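Local coordinates for L0028 (Mitochondria associated protein) (Escherichia coli, PDB 3GCG), which probably acts as a type III secreted effector of the WxxxE group that switches on the host GTPase Cdc42 by promoting nucleotide exchange, at residues T75-L87 and I155-V167. Residues are numbered along the deposited sequence; the frame is centred on the assembly and turned at random.
Sequences TKGHIFRAVENAL and IKAITQNAILEHV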
loop_
_atom_site.group_PDB
_atom_site.type_symbol
_atom_site.label_atom_id
_atom_site.label_comp_id
_atom_site.label_asym_id
_atom_site.label_seq_id
_atom_site.Cartn_x
_atom_site.Cartn_y
_atom_site.Cartn_z
ATOM N N THR B 75 -22.432 -1.828 6.956
ATOM C CA THR B 75 -22.851 -2.716 5.887
ATOM C C THR B 75 -21.639 -3.425 5.292
ATOM O O THR B 75 -21.704 -4.602 4.960
ATOM C CB THR B 75 -23.583 -1.929 4.790
ATOM O OG1 THR B 75 -24.642 -1.169 5.388
ATOM C CG2 THR B 75 -24.175 -2.874 3.755
ATOM N N LYS B 76 -20.530 -2.710 5.165
ATOM C CA LYS B 76 -19.319 -3.319 4.630
ATOM C C LYS B 76 -18.933 -4.509 5.518
ATOM O O LYS B 76 -18.559 -5.573 5.022
ATOM C CB LYS B 76 -18.191 -2.293 4.597
ATOM C CG LYS B 76 -16.897 -2.782 3.988
ATOM C CD LYS B 76 -15.853 -1.676 4.059
ATOM C CE LYS B 76 -14.486 -2.112 3.537
ATOM N NZ LYS B 76 -13.537 -0.954 3.522
ATOM N N GLY B 77 -19.046 -4.325 6.830
ATOM C CA GLY B 77 -18.722 -5.394 7.757
ATOM C C GLY B 77 -19.645 -6.592 7.601
ATOM O O GLY B 77 -19.201 -7.743 7.641
ATOM N N HIS B 78 -20.938 -6.341 7.423
ATOM C CA HIS B 78 -21.864 -7.451 7.261
ATOM C C HIS B 78 -21.485 -8.234 6.002
ATOM O O HIS B 78 -21.543 -9.469 5.979
ATOM C CB HIS B 78 -23.303 -6.945 7.165
ATOM C CG HIS B 78 -23.739 -6.153 8.356
ATOM N ND1 HIS B 78 -23.641 -6.632 9.643
ATOM C CD2 HIS B 78 -24.266 -4.908 8.456
ATOM C CE1 HIS B 78 -24.087 -5.717 10.488
ATOM N NE2 HIS B 78 -24.471 -4.662 9.793
ATOM N N ILE B 79 -21.079 -7.511 4.962
ATOM C CA ILE B 79 -20.689 -8.155 3.717
ATOM C C ILE B 79 -19.433 -9.000 3.935
ATOM O O ILE B 79 -19.351 -10.134 3.461
ATOM C CB ILE B 79 -20.464 -7.107 2.595
ATOM C CG1 ILE B 79 -21.815 -6.501 2.183
ATOM C CG2 ILE B 79 -19.813 -7.754 1.387
ATOM C CD1 ILE B 79 -21.715 -5.342 1.211
ATOM N N PHE B 80 -18.471 -8.458 4.673
ATOM C CA PHE B 80 -17.248 -9.188 4.940
ATOM C C PHE B 80 -17.479 -10.445 5.780
ATOM O O PHE B 80 -16.869 -11.481 5.526
ATOM C CB PHE B 80 -16.212 -8.279 5.610
ATOM C CG PHE B 80 -15.177 -7.751 4.655
ATOM C CD1 PHE B 80 -15.460 -6.680 3.821
ATOM C CD2 PHE B 80 -13.939 -8.374 4.546
ATOM C CE1 PHE B 80 -14.523 -6.242 2.891
ATOM C CE2 PHE B 80 -12.999 -7.947 3.623
ATOM C CZ PHE B 80 -13.290 -6.881 2.791
ATOM N N ARG B 81 -18.362 -10.361 6.770
ATOM C CA ARG B 81 -18.650 -11.524 7.601
ATOM C C ARG B 81 -19.391 -12.569 6.768
ATOM O O ARG B 81 -19.152 -13.774 6.903
ATOM C CB ARG B 81 -19.502 -11.135 8.813
ATOM C CG ARG B 81 -19.051 -11.794 10.117
ATOM C CD ARG B 81 -18.647 -13.263 9.911
ATOM N NE ARG B 81 -18.111 -13.866 11.131
ATOM C CZ ARG B 81 -17.477 -15.037 11.182
ATOM N NH1 ARG B 81 -17.290 -15.748 10.078
ATOM N NH2 ARG B 81 -17.030 -15.500 12.344
ATOM N N ALA B 82 -20.285 -12.102 5.896
ATOM C CA ALA B 82 -21.040 -13.002 5.034
ATOM C C ALA B 82 -20.076 -13.764 4.135
ATOM O O ALA B 82 -20.171 -14.984 3.997
ATOM C CB ALA B 82 -22.038 -12.215 4.195
ATOM N N VAL B 83 -19.136 -13.050 3.529
ATOM C CA VAL B 83 -18.162 -13.705 2.665
ATOM C C VAL B 83 -17.272 -14.582 3.520
ATOM O O VAL B 83 -16.808 -15.631 3.081
ATOM C CB VAL B 83 -17.280 -12.693 1.931
ATOM C CG1 VAL B 83 -16.128 -13.412 1.247
ATOM C CG2 VAL B 83 -18.110 -11.943 0.907
ATOM N N GLU B 84 -17.050 -14.134 4.751
ATOM C CA GLU B 84 -16.217 -14.845 5.709
ATOM C C GLU B 84 -16.851 -16.197 6.037
ATOM O O GLU B 84 -16.171 -17.225 6.026
ATOM C CB GLU B 84 -16.066 -13.989 6.974
ATOM C CG GLU B 84 -14.971 -14.415 7.929
ATOM C CD GLU B 84 -14.601 -13.308 8.911
ATOM O OE1 GLU B 84 -15.506 -12.788 9.603
ATOM O OE2 GLU B 84 -13.405 -12.956 8.993
ATOM N N ASN B 85 -18.155 -16.196 6.311
ATOM C CA ASN B 85 -18.865 -17.431 6.629
ATOM C C ASN B 85 -18.906 -18.365 5.431
ATOM O O ASN B 85 -18.654 -19.556 5.559
ATOM C CB ASN B 85 -20.307 -17.150 7.063
ATOM C CG ASN B 85 -20.393 -16.289 8.303
ATOM O OD1 ASN B 85 -19.536 -16.359 9.181
ATOM N ND2 ASN B 85 -21.445 -15.480 8.390
ATOM N N ALA B 86 -19.242 -17.817 4.268
ATOM C CA ALA B 86 -19.339 -18.602 3.042
ATOM C C ALA B 86 -18.032 -19.287 2.663
ATOM O O ALA B 86 -18.039 -20.405 2.148
ATOM C CB ALA B 86 -19.808 -17.716 1.895
ATOM N N LEU B 87 -16.915 -18.616 2.919
ATOM C CA LEU B 87 -15.600 -19.158 2.588
ATOM C C LEU B 87 -14.971 -19.926 3.739
ATOM O O LEU B 87 -14.020 -20.683 3.539
ATOM C CB LEU B 87 -14.648 -18.028 2.192
ATOM C CG LEU B 87 -14.984 -17.176 0.969
ATOM C CD1 LEU B 87 -13.911 -16.093 0.791
ATOM C CD2 LEU B 87 -15.056 -18.061 -0.259
ATOM N N ILE B 155 -14.773 -16.164 -5.346
ATOM C CA ILE B 155 -14.763 -15.137 -4.306
ATOM C C ILE B 155 -15.600 -13.938 -4.767
ATOM O O ILE B 155 -16.433 -13.424 -4.016
ATOM C CB ILE B 155 -13.315 -14.669 -4.016
ATOM C CG1 ILE B 155 -12.510 -15.820 -3.419
ATOM C CG2 ILE B 155 -13.314 -13.487 -3.069
ATOM C CD1 ILE B 155 -11.036 -15.518 -3.306
ATOM N N LYS B 156 -15.371 -13.499 -6.002
ATOM C CA LYS B 156 -16.111 -12.376 -6.582
ATOM C C LYS B 156 -17.619 -12.616 -6.608
ATOM O O LYS B 156 -18.400 -11.748 -6.221
ATOM C CB LYS B 156 -15.654 -12.111 -8.015
ATOM C CG LYS B 156 -14.307 -11.418 -8.154
ATOM C CD LYS B 156 -14.085 -10.964 -9.603
ATOM C CE LYS B 156 -12.791 -10.177 -9.753
ATOM N NZ LYS B 156 -12.609 -9.639 -11.137
ATOM N N ALA B 157 -18.020 -13.790 -7.088
ATOM C CA ALA B 157 -19.435 -14.148 -7.185
ATOM C C ALA B 157 -20.075 -14.191 -5.797
ATOM O O ALA B 157 -21.144 -13.629 -5.576
ATOM C CB ALA B 157 -19.583 -15.502 -7.881
ATOM N N ILE B 158 -19.412 -14.868 -4.865
ATOM C CA ILE B 158 -19.909 -14.956 -3.505
ATOM C C ILE B 158 -20.099 -13.549 -2.936
ATOM O O ILE B 158 -21.116 -13.260 -2.306
ATOM C CB ILE B 158 -18.925 -15.740 -2.621
ATOM C CG1 ILE B 158 -18.882 -17.202 -3.078
ATOM C CG2 ILE B 158 -19.322 -15.611 -1.157
ATOM C CD1 ILE B 158 -17.888 -18.057 -2.312
ATOM N N THR B 159 -19.124 -12.675 -3.173
ATOM C CA THR B 159 -19.199 -11.297 -2.688
ATOM C C THR B 159 -20.376 -10.558 -3.326
ATOM O O THR B 159 -21.145 -9.886 -2.635
ATOM C CB THR B 159 -17.899 -10.521 -2.997
ATOM O OG1 THR B 159 -16.789 -11.174 -2.364
ATOM C CG2 THR B 159 -17.997 -9.085 -2.499
ATOM N N GLN B 160 -20.508 -10.684 -4.645
ATOM C CA GLN B 160 -21.598 -10.040 -5.379
ATOM C C GLN B 160 -22.941 -10.410 -4.758
ATOM O O GLN B 160 -23.836 -9.569 -4.613
ATOM C CB GLN B 160 -21.591 -10.480 -6.852
ATOM C CG GLN B 160 -20.477 -9.876 -7.688
ATOM C CD GLN B 160 -20.515 -10.331 -9.140
ATOM O OE1 GLN B 160 -20.411 -11.526 -9.432
ATOM N NE2 GLN B 160 -20.657 -9.376 -10.059
ATOM N N ASN B 161 -23.072 -11.681 -4.398
ATOM C CA ASN B 161 -24.293 -12.192 -3.797
ATOM C C ASN B 161 -24.479 -11.612 -2.396
ATOM O O ASN B 161 -25.603 -11.491 -1.918
ATOM C CB ASN B 161 -24.239 -13.722 -3.733
ATOM C CG ASN B 161 -25.615 -14.353 -3.794
ATOM O OD1 ASN B 161 -26.106 -14.900 -2.805
ATOM N ND2 ASN B 161 -26.251 -14.270 -4.960
ATOM N N ALA B 162 -23.374 -11.268 -1.737
ATOM C CA ALA B 162 -23.440 -10.677 -0.402
ATOM C C ALA B 162 -23.916 -9.238 -0.568
ATOM O O ALA B 162 -24.811 -8.776 0.142
ATOM C CB ALA B 162 -22.062 -10.702 0.262
ATOM N N ILE B 163 -23.307 -8.531 -1.515
ATOM C CA ILE B 163 -23.685 -7.151 -1.781
ATOM C C ILE B 163 -25.189 -7.096 -2.095
ATOM O O ILE B 163 -25.919 -6.249 -1.577
ATOM C CB ILE B 163 -22.894 -6.588 -2.979
ATOM C CG1 ILE B 163 -21.409 -6.525 -2.627
ATOM C CG2 ILE B 163 -23.418 -5.200 -3.352
ATOM C CD1 ILE B 163 -20.524 -6.093 -3.785
ATOM N N LEU B 164 -25.642 -8.012 -2.942
ATOM C CA LEU B 164 -27.047 -8.059 -3.311
ATOM C C LEU B 164 -27.924 -8.271 -2.079
ATOM O O LEU B 164 -28.950 -7.619 -1.912
ATOM C CB LEU B 164 -27.291 -9.195 -4.305
ATOM C CG LEU B 164 -28.055 -8.797 -5.570
ATOM C CD1 LEU B 164 -28.411 -10.059 -6.354
ATOM C CD2 LEU B 164 -29.322 -8.017 -5.200
ATOM N N GLU B 165 -27.505 -9.191 -1.219
ATOM C CA GLU B 165 -28.257 -9.501 -0.015
ATOM C C GLU B 165 -28.277 -8.397 1.039
ATOM O O GLU B 165 -29.316 -8.129 1.641
ATOM C CB GLU B 165 -27.709 -10.772 0.620
ATOM C CG GLU B 165 -28.499 -11.246 1.824
ATOM C CD GLU B 165 -27.884 -12.475 2.456
ATOM O OE1 GLU B 165 -27.197 -13.222 1.732
ATOM O OE2 GLU B 165 -28.091 -12.701 3.666
ATOM N N HIS B 166 -27.136 -7.757 1.266
ATOM C CA HIS B 166 -27.063 -6.724 2.293
ATOM C C HIS B 166 -27.105 -5.273 1.821
ATOM O O HIS B 166 -27.489 -4.387 2.583
ATOM C CB HIS B 166 -25.824 -6.966 3.150
ATOM C CG HIS B 166 -25.790 -8.328 3.770
ATOM N ND1 HIS B 166 -26.662 -8.717 4.765
ATOM C CD2 HIS B 166 -25.031 -9.414 3.496
ATOM C CE1 HIS B 166 -26.443 -9.981 5.074
ATOM N NE2 HIS B 166 -25.457 -10.429 4.316
ATOM N N VAL B 167 -26.726 -5.017 0.575
ATOM C CA VAL B 167 -26.749 -3.650 0.067
ATOM C C VAL B 167 -28.095 -3.330 -0.573
ATOM O O VAL B 167 -28.933 -2.681 0.099
ATOM C CB VAL B 167 -25.639 -3.423 -0.980
ATOM C CG1 VAL B 167 -25.800 -2.056 -1.630
ATOM C CG2 VAL B 167 -24.276 -3.534 -0.317
#
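I79 lies against A162, I163 and H166 of helix 152-166 and against V167, next in the chain. Its two branches divide the work. I79 CG2, anti to the backbone N, meets A162 CB at 3.9 Å. I79 CG1 (chi1 -70°) carries CD1 toward the C-terminal end of 155-167, where I79 CD1 reaches V167 CG2 at a tight 3.5 Å and also touches I163 CG1. A glycine at I79 would probably open a gap beside A162 and leave V167 without its closest apolar mate. H166 extends across helix 73-87, its CB 4.2 Å from I79 CG1. H78 CB lies over one face of its ring, and A82 CB approaches obliquely, 3.9 Å from H166 NE2. At the other end I158 also uses both branches: I158 CD1 presses on L87 CD2 at 3.5 Å, and I158 CG2 sits 3.7 Å from A86 CB. Between these ends V83 CG2 touches T159 OG1 at 3.6 Å. That hydroxyl is tied back to I155 O. The contact is apolar packing of two helices of an all-helical chain, 136° between their segment directions, at the end of the modelled chain. Helix 41-67 flanks the pair, touching F80 and I155. I71, L91 and F150, from loops, pack on I79, V83 and L87.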